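Local coordinates for M157 (Murid herpesvirus 1, PDB 2NYK), which is a viral MHC class I-like ligand for Ly49 receptors of mouse natural killer cells, at residues 202-207 with 241-246; 193-198 with 226-231; 178-183 with 263-268; 19-24 with 40-45; 60-65 with 165-170. The protein carries 1 engineered substitution. One frame throughout, in Å; residues are numbered along the deposited sequence.

Interaction 1. Residues 202-207 with 241-246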
# COMPACT_ATOMS: atom_id res chain seq x y z
N VAL A 202 -2.06 -4.08 4.33
CA VAL A 202 -3.12 -4.80 3.65
C VAL A 202 -4.45 -4.07 3.89
O VAL A 202 -4.77 -3.73 5.04
CB VAL A 202 -3.19 -6.29 4.15
CG1 VAL A 202 -4.44 -6.94 3.64
CG2 VAL A 202 -1.95 -7.08 3.66
N PRO A 203 -5.19 -3.76 2.81
CA PRO A 203 -6.47 -3.12 3.01
C PRO A 203 -7.51 -3.96 3.75
O PRO A 203 -7.52 -5.19 3.69
CB PRO A 203 -6.92 -2.78 1.57
CG PRO A 203 -5.64 -2.67 0.81
CD PRO A 203 -4.85 -3.83 1.37
N PHE A 204 -8.37 -3.28 4.50
CA PHE A 204 -9.46 -3.99 5.20
C PHE A 204 -10.59 -3.01 5.47
O PHE A 204 -10.38 -1.79 5.38
CB PHE A 204 -8.94 -4.62 6.52
CG PHE A 204 -8.52 -3.61 7.56
CD1 PHE A 204 -9.45 -3.14 8.49
CD2 PHE A 204 -7.21 -3.13 7.61
CE1 PHE A 204 -9.06 -2.18 9.45
CE2 PHE A 204 -6.81 -2.18 8.57
CZ PHE A 204 -7.71 -1.72 9.48
N THR A 205 -11.78 -3.52 5.80
CA THR A 205 -12.91 -2.64 6.10
C THR A 205 -13.51 -2.99 7.45
O THR A 205 -13.37 -4.11 7.92
CB THR A 205 -14.03 -2.69 5.01
OG1 THR A 205 -14.62 -4.00 4.99
CG2 THR A 205 -13.50 -2.37 3.65
N VAL A 206 -14.13 -2.00 8.09
CA VAL A 206 -14.74 -2.16 9.41
C VAL A 206 -16.21 -1.73 9.30
O VAL A 206 -16.52 -0.63 8.79
CB VAL A 206 -14.03 -1.31 10.48
CG1 VAL A 206 -14.62 -1.59 11.87
CG2 VAL A 206 -12.56 -1.61 10.49
N GLU A 207 -17.09 -2.62 9.73
CA GLU A 207 -18.53 -2.39 9.66
C GLU A 207 -19.20 -2.78 10.98
O GLU A 207 -18.88 -3.83 11.55
CB GLU A 207 -19.15 -3.22 8.54
CG GLU A 207 -18.58 -2.91 7.16
CD GLU A 207 -18.92 -3.97 6.14
OE1 GLU A 207 -18.88 -5.19 6.49
OE2 GLU A 207 -19.21 -3.59 4.97
N CYS A 241 -19.05 -5.74 15.71
CA CYS A 241 -18.13 -5.02 14.83
C CYS A 241 -17.42 -6.06 13.97
O CYS A 241 -16.78 -6.97 14.49
CB CYS A 241 -17.11 -4.20 15.63
SG CYS A 241 -15.90 -3.33 14.60
N TYR A 242 -17.60 -5.93 12.67
CA TYR A 242 -17.02 -6.84 11.69
C TYR A 242 -15.76 -6.24 11.06
O TYR A 242 -15.70 -5.04 10.77
CB TYR A 242 -18.02 -7.18 10.58
CG TYR A 242 -19.26 -7.89 11.08
CD1 TYR A 242 -20.32 -7.18 11.64
CD2 TYR A 242 -19.36 -9.28 11.00
CE1 TYR A 242 -21.46 -7.83 12.11
CE2 TYR A 242 -20.51 -9.95 11.47
CZ TYR A 242 -21.55 -9.21 12.02
OH TYR A 242 -22.69 -9.84 12.49
N VAL A 243 -14.78 -7.09 10.85
CA VAL A 243 -13.55 -6.70 10.19
C VAL A 243 -13.34 -7.63 9.03
O VAL A 243 -13.19 -8.83 9.21
CB VAL A 243 -12.35 -6.80 11.14
CG1 VAL A 243 -11.09 -6.36 10.41
CG2 VAL A 243 -12.58 -5.97 12.41
N THR A 244 -13.28 -7.06 7.83
CA THR A 244 -13.09 -7.85 6.62
C THR A 244 -11.80 -7.44 5.95
O THR A 244 -11.61 -6.26 5.63
CB THR A 244 -14.29 -7.70 5.63
OG1 THR A 244 -15.53 -7.86 6.35
CG2 THR A 244 -14.21 -8.72 4.50
N SER A 245 -10.93 -8.42 5.75
CA SER A 245 -9.60 -8.22 5.18
C SER A 245 -9.50 -8.62 3.70
O SER A 245 -10.02 -9.66 3.29
CB SER A 245 -8.58 -9.01 5.98
OG SER A 245 -7.30 -8.92 5.39
N SER A 246 -8.80 -7.79 2.92
CA SER A 246 -8.43 -8.10 1.53
C SER A 246 -7.68 -9.42 1.42
O SER A 246 -7.67 -10.07 0.37
CB SER A 246 -7.56 -6.99 0.95
OG SER A 246 -8.38 -5.86 0.66
O HOH W 1 -16.15 -5.57 7.51

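Interaction 2. Residues 193-198 with 226-231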
# COMPACT_ATOMS: atom_id res chain seq x y z
N THR A 193 -18.55 2.79 19.23
CA THR A 193 -17.34 3.01 18.43
C THR A 193 -16.58 1.71 18.23
O THR A 193 -16.52 0.85 19.13
CB THR A 193 -16.39 4.03 19.11
OG1 THR A 193 -17.16 5.15 19.58
CG2 THR A 193 -15.33 4.53 18.12
N CYS A 194 -16.00 1.56 17.05
CA CYS A 194 -15.12 0.44 16.78
C CYS A 194 -13.85 0.94 16.09
O CYS A 194 -13.92 1.46 14.97
CB CYS A 194 -15.82 -0.62 15.93
SG CYS A 194 -14.89 -2.15 15.87
N VAL A 195 -12.73 0.82 16.78
CA VAL A 195 -11.44 1.26 16.28
C VAL A 195 -10.59 0.02 16.00
O VAL A 195 -10.27 -0.74 16.92
CB VAL A 195 -10.69 2.18 17.28
CG1 VAL A 195 -9.35 2.60 16.72
CG2 VAL A 195 -11.55 3.39 17.67
N VAL A 196 -10.24 -0.18 14.73
CA VAL A 196 -9.41 -1.32 14.34
C VAL A 196 -8.01 -0.85 13.92
O VAL A 196 -7.90 -0.01 13.05
CB VAL A 196 -10.10 -2.12 13.21
CG1 VAL A 196 -9.24 -3.30 12.75
CG2 VAL A 196 -11.46 -2.62 13.70
N THR A 197 -6.98 -1.41 14.56
CA THR A 197 -5.57 -1.10 14.35
C THR A 197 -4.83 -2.28 13.72
O THR A 197 -4.92 -3.43 14.19
CB THR A 197 -4.88 -0.73 15.70
OG1 THR A 197 -5.61 0.33 16.32
CG2 THR A 197 -3.44 -0.25 15.47
N SER A 198 -4.11 -1.99 12.64
CA SER A 198 -3.32 -2.99 11.95
C SER A 198 -1.97 -2.44 11.64
O SER A 198 -1.83 -1.28 11.24
CB SER A 198 -4.03 -3.39 10.65
OG SER A 198 -3.24 -4.29 9.90
N CYS A 226 1.13 1.89 10.05
CA CYS A 226 -0.10 1.28 10.52
C CYS A 226 -1.37 1.92 9.98
O CYS A 226 -1.35 3.00 9.43
CB CYS A 226 -0.15 1.28 12.06
SG CYS A 226 -0.38 2.89 12.76
N GLN A 227 -2.48 1.22 10.15
CA GLN A 227 -3.76 1.75 9.71
C GLN A 227 -4.69 1.74 10.89
O GLN A 227 -4.75 0.75 11.64
CB GLN A 227 -4.36 0.88 8.63
CG GLN A 227 -3.49 0.63 7.41
CD GLN A 227 -4.24 -0.23 6.44
OE1 GLN A 227 -5.29 0.17 5.91
NE2 GLN A 227 -3.76 -1.45 6.25
N ILE A 228 -5.42 2.83 11.07
CA ILE A 228 -6.39 2.89 12.13
C ILE A 228 -7.71 3.30 11.51
O ILE A 228 -7.88 4.43 11.02
CB ILE A 228 -5.96 3.86 13.27
CG1 ILE A 228 -4.58 3.43 13.83
CG2 ILE A 228 -7.05 3.93 14.35
CD1 ILE A 228 -4.03 4.34 14.93
N LEU A 229 -8.64 2.34 11.50
CA LEU A 229 -9.97 2.57 10.94
C LEU A 229 -11.01 2.60 12.05
O LEU A 229 -11.14 1.64 12.83
CB LEU A 229 -10.30 1.53 9.86
CG LEU A 229 -9.79 1.76 8.43
CD1 LEU A 229 -8.24 1.81 8.30
CD2 LEU A 229 -10.36 0.65 7.54
N THR A 230 -11.72 3.72 12.14
CA THR A 230 -12.70 3.95 13.19
C THR A 230 -14.09 4.11 12.56
O THR A 230 -14.24 4.82 11.58
CB THR A 230 -12.37 5.24 13.98
OG1 THR A 230 -11.03 5.18 14.49
CG2 THR A 230 -13.36 5.46 15.14
N VAL A 231 -15.08 3.42 13.13
CA VAL A 231 -16.47 3.54 12.72
C VAL A 231 -17.29 3.83 13.97
O VAL A 231 -17.31 3.04 14.93
CB VAL A 231 -17.01 2.28 11.97
CG1 VAL A 231 -16.76 1.04 12.75
CG2 VAL A 231 -18.53 2.40 11.73

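Interaction 3. Residues 178-183 with 263-268. With NAG (2-acetamido-2-deoxy-beta-D-glucopyranose), chain B.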
# COMPACT_ATOMS: atom_id res chain seq x y z
N ASN A 178 -5.46 -12.55 13.97
CA ASN A 178 -4.91 -12.56 15.33
C ASN A 178 -3.81 -11.52 15.58
O ASN A 178 -3.25 -11.48 16.67
CB ASN A 178 -4.44 -13.97 15.73
CG ASN A 178 -3.40 -14.55 14.77
OD1 ASN A 178 -2.87 -13.85 13.89
ND2 ASN A 178 -3.10 -15.84 14.96
N ALA A 179 -3.52 -10.68 14.59
CA ALA A 179 -2.55 -9.56 14.72
C ALA A 179 -3.30 -8.24 14.64
O ALA A 179 -2.71 -7.15 14.71
CB ALA A 179 -1.47 -9.66 13.64
N THR A 180 -4.62 -8.35 14.54
CA THR A 180 -5.50 -7.20 14.37
C THR A 180 -6.13 -6.80 15.72
O THR A 180 -6.71 -7.63 16.41
CB THR A 180 -6.60 -7.52 13.34
OG1 THR A 180 -5.98 -8.00 12.13
CG2 THR A 180 -7.44 -6.28 13.04
N GLU A 181 -5.97 -5.54 16.12
CA GLU A 181 -6.48 -5.11 17.42
C GLU A 181 -7.77 -4.34 17.23
O GLU A 181 -7.88 -3.59 16.29
CB GLU A 181 -5.44 -4.26 18.15
CG GLU A 181 -4.10 -5.00 18.32
CD GLU A 181 -2.97 -4.11 18.78
OE1 GLU A 181 -3.02 -2.87 18.55
OE2 GLU A 181 -2.02 -4.65 19.39
N VAL A 182 -8.75 -4.56 18.12
CA VAL A 182 -10.10 -3.98 18.01
C VAL A 182 -10.64 -3.45 19.35
O VAL A 182 -10.73 -4.19 20.33
CB VAL A 182 -11.10 -4.99 17.38
CG1 VAL A 182 -12.49 -4.37 17.22
CG2 VAL A 182 -10.58 -5.47 16.03
N GLU A 183 -10.94 -2.16 19.38
CA GLU A 183 -11.54 -1.50 20.52
C GLU A 183 -12.99 -1.21 20.17
O GLU A 183 -13.29 -0.29 19.39
CB GLU A 183 -10.80 -0.20 20.84
CG GLU A 183 -9.33 -0.42 21.20
CD GLU A 183 -8.49 0.83 21.10
OE1 GLU A 183 -8.27 1.35 19.99
OE2 GLU A 183 -8.00 1.29 22.16
N ARG A 263 -9.08 -6.09 21.73
CA ARG A 263 -9.39 -7.51 21.54
C ARG A 263 -9.10 -7.93 20.09
O ARG A 263 -8.93 -7.08 19.24
CB ARG A 263 -10.88 -7.75 21.88
CG ARG A 263 -11.31 -6.97 23.12
CD ARG A 263 -12.40 -7.65 23.93
NE ARG A 263 -13.63 -7.93 23.19
CZ ARG A 263 -14.67 -7.10 23.08
NH1 ARG A 263 -14.63 -5.87 23.60
NH2 ARG A 263 -15.75 -7.49 22.41
N VAL A 264 -9.04 -9.23 19.81
CA VAL A 264 -8.83 -9.70 18.43
C VAL A 264 -10.15 -10.20 17.82
O VAL A 264 -10.97 -10.79 18.53
CB VAL A 264 -7.73 -10.80 18.32
CG1 VAL A 264 -6.35 -10.28 18.78
CG2 VAL A 264 -8.11 -12.04 19.09
N PRO A 265 -10.36 -9.97 16.50
CA PRO A 265 -11.58 -10.54 15.90
C PRO A 265 -11.62 -12.07 15.98
O PRO A 265 -10.57 -12.72 15.95
CB PRO A 265 -11.52 -10.08 14.43
CG PRO A 265 -10.56 -8.89 14.44
CD PRO A 265 -9.56 -9.22 15.52
N VAL A 266 -12.83 -12.61 16.10
CA VAL A 266 -13.09 -14.05 16.11
C VAL A 266 -13.64 -14.43 14.73
O VAL A 266 -14.45 -13.69 14.17
CB VAL A 266 -14.12 -14.42 17.21
CG1 VAL A 266 -14.47 -15.91 17.17
CG2 VAL A 266 -13.60 -14.04 18.59
N ASN A 267 -13.19 -15.57 14.20
CA ASN A 267 -13.59 -15.98 12.86
C ASN A 267 -15.11 -16.18 12.78
O ASN A 267 -15.65 -17.09 13.40
CB ASN A 267 -12.85 -17.25 12.44
CG ASN A 267 -12.90 -17.50 10.93
OD1 ASN A 267 -12.35 -18.49 10.45
ND2 ASN A 267 -13.54 -16.59 10.18
N ILE A 268 -15.77 -15.29 12.04
CA ILE A 268 -17.23 -15.33 11.88
C ILE A 268 -17.73 -14.47 10.71
O ILE A 268 -18.12 -14.99 9.67
CB ILE A 268 -17.94 -14.94 13.19
C1 NAG B . -2.34 -16.48 13.89
C2 NAG B . -1.52 -17.57 14.62
C3 NAG B . -0.82 -18.50 13.62
C4 NAG B . -1.81 -19.09 12.60
C5 NAG B . -2.66 -17.95 12.00
C6 NAG B . -3.79 -18.47 11.11
C7 NAG B . -0.72 -17.06 16.86
C8 NAG B . 0.09 -16.09 17.67
N2 NAG B . -0.54 -17.01 15.54
O3 NAG B . -0.15 -19.54 14.31
O4 NAG B . -1.07 -19.76 11.59
O5 NAG B . -3.24 -17.15 13.02
O6 NAG B . -4.68 -17.40 10.90
O7 NAG B . -1.52 -17.83 17.42

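Interaction 4. Residues 19-24 with 40-45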
# COMPACT_ATOMS: atom_id res chain seq x y z
N PHE A 19 9.26 -16.76 -3.84
CA PHE A 19 8.26 -15.87 -3.26
C PHE A 19 7.68 -14.86 -4.26
O PHE A 19 8.40 -14.01 -4.79
CB PHE A 19 8.83 -15.15 -2.04
CG PHE A 19 7.82 -14.33 -1.31
CD1 PHE A 19 6.72 -14.93 -0.69
CD2 PHE A 19 7.95 -12.95 -1.25
CE1 PHE A 19 5.76 -14.17 -0.02
CE2 PHE A 19 7.01 -12.18 -0.59
CZ PHE A 19 5.92 -12.78 0.03
N THR A 20 6.37 -14.98 -4.51
CA THR A 20 5.65 -14.11 -5.44
C THR A 20 4.98 -12.94 -4.71
O THR A 20 4.43 -13.09 -3.61
CB THR A 20 4.59 -14.93 -6.24
OG1 THR A 20 5.26 -15.91 -7.05
CG2 THR A 20 3.74 -14.03 -7.17
N PHE A 21 5.07 -11.76 -5.33
CA PHE A 21 4.46 -10.54 -4.78
C PHE A 21 4.46 -9.42 -5.81
O PHE A 21 5.08 -9.54 -6.84
CB PHE A 21 5.13 -10.10 -3.47
CG PHE A 21 6.53 -9.50 -3.64
CD1 PHE A 21 6.71 -8.12 -3.71
CD2 PHE A 21 7.67 -10.32 -3.65
CE1 PHE A 21 7.99 -7.57 -3.86
CE2 PHE A 21 8.95 -9.80 -3.75
CZ PHE A 21 9.13 -8.41 -3.86
N THR A 22 3.73 -8.35 -5.51
CA THR A 22 3.62 -7.22 -6.42
C THR A 22 4.16 -5.98 -5.71
O THR A 22 4.17 -5.90 -4.46
CB THR A 22 2.14 -6.96 -6.87
OG1 THR A 22 1.39 -6.38 -5.79
CG2 THR A 22 1.46 -8.26 -7.31
N MET A 23 4.65 -5.03 -6.50
CA MET A 23 5.10 -3.75 -6.03
C MET A 23 4.51 -2.71 -6.96
O MET A 23 4.45 -2.91 -8.20
CB MET A 23 6.63 -3.68 -6.02
CG MET A 23 7.19 -2.43 -5.33
SD MET A 23 8.96 -2.59 -4.81
CE MET A 23 9.07 -4.36 -4.56
N GLU A 24 4.04 -1.61 -6.36
CA GLU A 24 3.40 -0.54 -7.13
C GLU A 24 4.20 0.70 -6.89
O GLU A 24 4.35 1.13 -5.74
CB GLU A 24 1.95 -0.37 -6.70
CG GLU A 24 1.03 -1.65 -6.87
CD GLU A 24 1.26 -2.75 -5.83
OE1 GLU A 24 1.45 -2.46 -4.63
OE2 GLU A 24 1.27 -3.94 -6.21
N SER A 40 4.26 0.81 -2.76
CA SER A 40 3.34 -0.05 -2.05
C SER A 40 3.72 -1.47 -2.46
O SER A 40 4.41 -1.65 -3.48
CB SER A 40 1.90 0.23 -2.49
OG SER A 40 1.68 1.65 -2.51
N VAL A 41 3.25 -2.46 -1.71
CA VAL A 41 3.51 -3.83 -2.08
C VAL A 41 2.21 -4.57 -1.95
O VAL A 41 1.38 -4.21 -1.12
CB VAL A 41 4.57 -4.52 -1.19
CG1 VAL A 41 5.93 -3.79 -1.28
CG2 VAL A 41 4.08 -4.59 0.26
N ASP A 42 2.06 -5.59 -2.78
CA ASP A 42 0.89 -6.46 -2.79
C ASP A 42 -0.43 -5.72 -2.89
O ASP A 42 -1.42 -6.09 -2.26
CB ASP A 42 0.92 -7.42 -1.60
CG ASP A 42 1.83 -8.59 -1.86
OD1 ASP A 42 2.15 -8.79 -3.05
OD2 ASP A 42 2.21 -9.31 -0.92
N ASN A 43 -0.41 -4.66 -3.71
CA ASN A 43 -1.59 -3.81 -3.94
C ASN A 43 -2.21 -3.25 -2.64
O ASN A 43 -3.43 -3.08 -2.54
CB ASN A 43 -2.61 -4.56 -4.82
CG ASN A 43 -3.59 -3.62 -5.50
OD1 ASN A 43 -3.25 -2.50 -5.91
ND2 ASN A 43 -4.82 -4.08 -5.63
N GLY A 44 -1.37 -2.97 -1.64
CA GLY A 44 -1.85 -2.43 -0.36
C GLY A 44 -1.56 -0.96 -0.25
O GLY A 44 -1.28 -0.31 -1.25
N ARG A 45 -1.58 -0.43 0.97
CA ARG A 45 -1.27 0.99 1.18
C ARG A 45 0.22 1.21 0.99
O ARG A 45 0.99 0.27 1.05
CB ARG A 45 -1.65 1.42 2.61
CG ARG A 45 -2.90 0.74 3.20
CD ARG A 45 -4.22 1.14 2.52
NE ARG A 45 -4.47 2.59 2.56
CZ ARG A 45 -5.06 3.27 3.55
NH1 ARG A 45 -5.51 2.68 4.67
NH2 ARG A 45 -5.20 4.59 3.42
O HOH W 2 2.86 -12.01 -1.80
O HOH W 3 2.62 3.35 -4.54
O HOH W 4 -0.97 -0.25 -4.12

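Interaction 5. Residues 60-65 with 165-170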
# COMPACT_ATOMS: atom_id res chain seq x y z
N CYS A 60 8.47 2.58 6.14
CA CYS A 60 7.93 1.68 7.16
C CYS A 60 9.06 1.03 7.97
O CYS A 60 10.10 0.68 7.43
CB CYS A 60 6.98 0.64 6.55
SG CYS A 60 7.65 -0.98 6.11
N LYS A 61 8.84 0.87 9.27
CA LYS A 61 9.87 0.37 10.19
C LYS A 61 10.43 -0.99 9.80
O LYS A 61 11.56 -1.29 10.15
CB LYS A 61 9.34 0.30 11.64
CG LYS A 61 8.89 1.65 12.21
CD LYS A 61 10.02 2.67 12.28
CE LYS A 61 9.54 4.02 12.81
NZ LYS A 61 8.71 3.90 14.06
N ILE A 62 9.63 -1.83 9.14
CA ILE A 62 10.12 -3.15 8.75
C ILE A 62 10.53 -3.17 7.27
O ILE A 62 10.75 -4.24 6.69
CB ILE A 62 9.09 -4.29 9.03
CG1 ILE A 62 7.78 -4.04 8.26
CG2 ILE A 62 8.84 -4.43 10.55
CD1 ILE A 62 6.75 -5.15 8.44
N CYS A 63 10.59 -1.99 6.67
CA CYS A 63 11.00 -1.82 5.27
C CYS A 63 12.53 -1.74 5.17
O CYS A 63 13.19 -1.31 6.11
CB CYS A 63 10.37 -0.56 4.66
SG CYS A 63 8.60 -0.73 4.29
N PRO A 64 13.10 -2.17 4.02
CA PRO A 64 14.53 -1.97 3.84
C PRO A 64 14.83 -0.48 3.70
O PRO A 64 13.94 0.30 3.35
CB PRO A 64 14.82 -2.72 2.53
CG PRO A 64 13.53 -2.66 1.78
CD PRO A 64 12.49 -2.84 2.85
N ASP A 65 16.06 -0.07 3.98
CA ASP A 65 16.37 1.34 3.78
C ASP A 65 16.40 1.61 2.28
O ASP A 65 16.87 0.79 1.51
CB ASP A 65 17.71 1.72 4.41
CG ASP A 65 18.02 3.20 4.24
OD1 ASP A 65 17.19 4.04 4.68
OD2 ASP A 65 19.07 3.53 3.63
N ARG A 165 11.58 -9.18 0.04
CA ARG A 165 10.89 -10.41 0.39
C ARG A 165 10.50 -10.50 1.87
O ARG A 165 9.35 -10.72 2.19
CB ARG A 165 11.70 -11.65 0.00
CG ARG A 165 11.09 -12.91 0.56
CD ARG A 165 11.68 -14.16 -0.07
NE ARG A 165 13.09 -14.36 0.23
CZ ARG A 165 13.58 -14.83 1.38
NH1 ARG A 165 12.76 -15.14 2.38
NH2 ARG A 165 14.89 -15.01 1.53
N SER A 166 11.47 -10.35 2.76
CA SER A 166 11.22 -10.45 4.20
C SER A 166 10.16 -9.43 4.66
O SER A 166 9.29 -9.77 5.44
CB SER A 166 12.53 -10.23 4.96
OG SER A 166 12.30 -10.17 6.36
N THR A 167 10.25 -8.20 4.16
CA THR A 167 9.27 -7.15 4.48
C THR A 167 7.87 -7.57 4.07
O THR A 167 6.94 -7.47 4.85
CB THR A 167 9.66 -5.81 3.81
OG1 THR A 167 10.93 -5.41 4.32
CG2 THR A 167 8.61 -4.72 4.10
N VAL A 168 7.73 -8.10 2.86
CA VAL A 168 6.42 -8.46 2.34
C VAL A 168 5.80 -9.66 3.06
O VAL A 168 4.60 -9.71 3.27
CB VAL A 168 6.51 -8.75 0.83
CG1 VAL A 168 5.16 -9.24 0.32
CG2 VAL A 168 6.94 -7.50 0.07
N GLN A 169 6.62 -10.64 3.42
CA GLN A 169 6.14 -11.79 4.20
C GLN A 169 5.64 -11.32 5.57
O GLN A 169 4.58 -11.74 6.02
CB GLN A 169 7.25 -12.86 4.31
CG GLN A 169 7.74 -13.35 2.92
CD GLN A 169 8.76 -14.50 2.97
OE1 GLN A 169 9.86 -14.36 3.49
NE2 GLN A 169 8.38 -15.65 2.38
N LYS A 170 6.39 -10.44 6.22
CA LYS A 170 5.96 -9.90 7.53
C LYS A 170 4.65 -9.12 7.43
O LYS A 170 3.75 -9.29 8.25
CB LYS A 170 7.03 -8.98 8.11
CG LYS A 170 8.29 -9.68 8.54
CD LYS A 170 9.16 -8.73 9.34
CE LYS A 170 10.34 -9.45 9.98
NZ LYS A 170 11.40 -9.83 9.00
O HOH W 5 11.81 -7.21 7.93

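Interaction 1. Residues 202-207 with 241-246
Phe204, Thr205, Val206 and Glu207 pair in antiparallel register with Ser245, Thr244, Val243 and Tyr242. Thr205 and Thr244 exchange two backbone bonds (Thr205 N to Thr244 O 2.8 Å), as do Glu207 and Tyr242 (Tyr242 N to Glu207 O 2.7 Å). Beyond the strand end, Ser246 N reaches Pro203 O at 3.0 Å.

On one face Phe204, Val206 and Val243 offer hydrocarbon. Val206 CG1, anti to the backbone N (chi1 -175°), lies 3.5 Å from Cys241 SG, while Phe204 CD1 meets Val243 CG1 at 4.1 Å.

That sulfur forms a disulfide with Cys194, the pin between the two sheets of an immunoglobulin-type domain, here the alpha3-like part of an MHC class I fold. Strands 204-208 and 241-245 belong to one sheet, and their apolar face packs on Val196, Leu229 and Val231 of the other.

The opposite face carries polar residues suited to water. Thr205 and Thr244 stand side by side, pointing the same way, and water 1 lies 2.6 Å from Thr244 OG1 and 2.9 Å from Glu207 OE1, and probably bonds to both. The ring of Tyr242 turns its edge to Glu207 O and also touches Lys250 and Val252 of strand 249-253.

Interaction 2. Residues 193-198 with 226-231
Val195 and Thr230 stand side by side and point the same way, with both methyls of Val195 close to Thr230: CG2 lies 3.7 Å from Thr230 OG1, and CG1 is almost as near. Branching at CB suits both residues to an extended strand and gives each two atoms to press on its neighbour. Thr197 and Ile228 form the next such pair two residues along, more loosely. A diagonal contact ties the pairs together: Val195 CG1, placed anti to the backbone N (chi1 180°), crosses at a slant to touch Ile228 CG2 at 3.6 Å. Beyond Val195, the methyls of Thr193 and Thr230 meet at 3.7 Å between their CG2 atoms.

The other face holds Cys194, Val196, Ser198, Gln227, Leu229 and Val231, all buried. Val231 CG1 sits between its own backbone N and carbonyl carbon (chi1 52°), which brings it within 3.7 Å of Cys194 CB. Val196 and Leu229 are joined chiefly through the backbone: Val196 N meets Leu229 O at 2.8 Å along an almost straight N-H line (178°). Ser198 and Gln227 share two more backbone bonds, and their polar ends are satisfied elsewhere, Ser198 OG by Ser200 and Gln227 OE1 by Arg45.

Val196 of this second face packs on Phe204 and Val206 of the facing sheet, Val231 on Val206, and Cys194 is bonded to Cys241 there. Two antiparallel strands lined inward by aliphatic residues and a half-cystine, bridged to the opposite sheet, are the hallmark of the immunoglobulin beta sandwich.

Interaction 3. Residues 178-183 with 263-268
Val182 and Arg263 form the one bridged pair of these two segments, which lie on the first and last strands of the immunoglobulin-like domain; it is an antiparallel hydrogen-bonded pair. Val182 N donates to Arg263 O at 2.8 Å, with the donor in the carbonyl plane but the N-H bent away (131°). Arg263 N returns a bond to Val182 O at 2.9 Å. After this pair the chains diverge, and no further backbone bond joins the two segments.

The tight part lies toward the core. Val182 CG2, anti to the carbonyl carbon, approaches the ring of Pro265 at 3.8 Å from CG, the two side chains crossing at a slant. Pro265 also lays its CD 3.4 Å from Thr180 O, and as a proline it brings no N-H to this point. Both residues are buried: Val182 packs on Cys194 and Val196 of strand 192-198 and on Val253, and Pro265 on Met177. Thr180 is buried as well, its hydroxyl bonded to Tyr176 O.

The solvent side is looser. Val264 is exposed and merely brushes the chain, its CG1 3.6 Å from Thr180 O. Charged residues find partners beyond the pair: Glu181 forms a salt bridge with Lys262, and Arg263 NH2 bonds to Pro255 O. Asn178 occupies a short 3-10 turn, where its CB leaves the backbone away from 263-268, consistent with a side chain that carries a sugar. Its amide nitrogen ND2 is linked covalently to C1 of the N-acetylglucosamine, at 1.5 Å.

Interaction 4. Residues 19-24 with 40-45
Met23 pairs with Val41, and Glu24 with Ser40, at the open end of the beta hairpin 21-30/35-41 in the sheet of the MHC-like platform. Backbone bonds set the register: Glu24 N meets Ser40 O at 2.9 Å, and Ser40 N meets Glu24 O. One step on, Asp42 N reaches Thr22 O at 2.7 Å, lying well above the carbonyl plane as the second chain begins to turn away.

Asp42 and Asn43 both adopt left-handed backbone angles, which aspartate and asparagine tolerate better than most residues. The Asp42 carboxylate then takes over from the backbone: its OD1 accepts Thr22 N at 3.0 Å, nearly along the C-O axis. Glu24, bent at chi2 (75°), folds its carboxylate over the turn, where Asn43 N makes weak bonds to both oxygens.

Apolar contact is slight. Met23 CG and Val41 CG1 are 4.5 Å apart, and these buried side chains share a sheet face; Met23 packs further on Ile160 of helix 157-173.

Waters bridge further polar atoms of the two segments. Water 3 links Ser40 OG with Glu24 O, and water 2 donates to Thr20 O at 2.6 Å and to Asp42 OD2 at 2.9 Å.

Interaction 5. Residues 60-65 with 165-170
Thr167 and Lys170, three residues apart on one side of helix 157-173, meet the turn formed by Cys60 to Cys63. Before them comes Arg165, directed elsewhere: its NE forms a salt bridge with Asp16, and its NH1 bonds to Gln169 OE1. Ser166 makes no direct contact with the turn but receives a weak bond from Lys170 NZ.

Thr167 carries the contact. Its OG1, anti to the carbonyl carbon (chi1 -62°), donates to Ile62 O at 2.6 Å, in the carbonyl plane and on a lone pair. Pro64 CD lies 3.3 Å from Thr167 OG1. The methyl CG2 of Thr167, anti to the backbone N, lies 4.0 Å from Cys63 SG, in reach of the disulfide. A threonine thus serves both the polar carbonyl and the sulfur. Lys170 follows one turn later: its CB touches Ile62 CD1 at 3.9 Å, and its NZ donates to water 5 at 2.9 Å, which in turn bonds weakly to Ile62 O.

The turn that presents this carbonyl is closed by the Cys60-Cys63 disulfide (SG to SG 2.1 Å) and by the bond from Cys63 N to Cys60 O. It is a type I turn between the edge strand 58-59 and helix 71-90 of the platform. Both cysteines pack on Val47 of strand 46-51, Ile62 reaches Leu171, and Pro64 rests against Arg163 and Trp164 of the same helix 157-173.

Interactions 1, 2 and 3 lie in the immunoglobulin-like domain, interactions 4 and 5 in the platform. Interaction 2 is the most buried; 1 faces it across the sandwich, joined by the Cys194-Cys241 disulfide and by Phe204 against Val196. Interaction 3 adjoins 2 through neighbouring strands 181-186 and 192-198 but runs out toward solvent and a glycan. Regular backbone pairing over apolar side chains dominates 1 and 2, whereas 4 adds carboxylates and water to a short backbone pairing, and 5 relies on a single hydroxyl bond beside a disulfide. Interactions 4 and 5 touch where Phe19 packs on Gln169 and Val168. Among the contacts between the domains are Arg45 with Gln227 and Gly44 with Pro203.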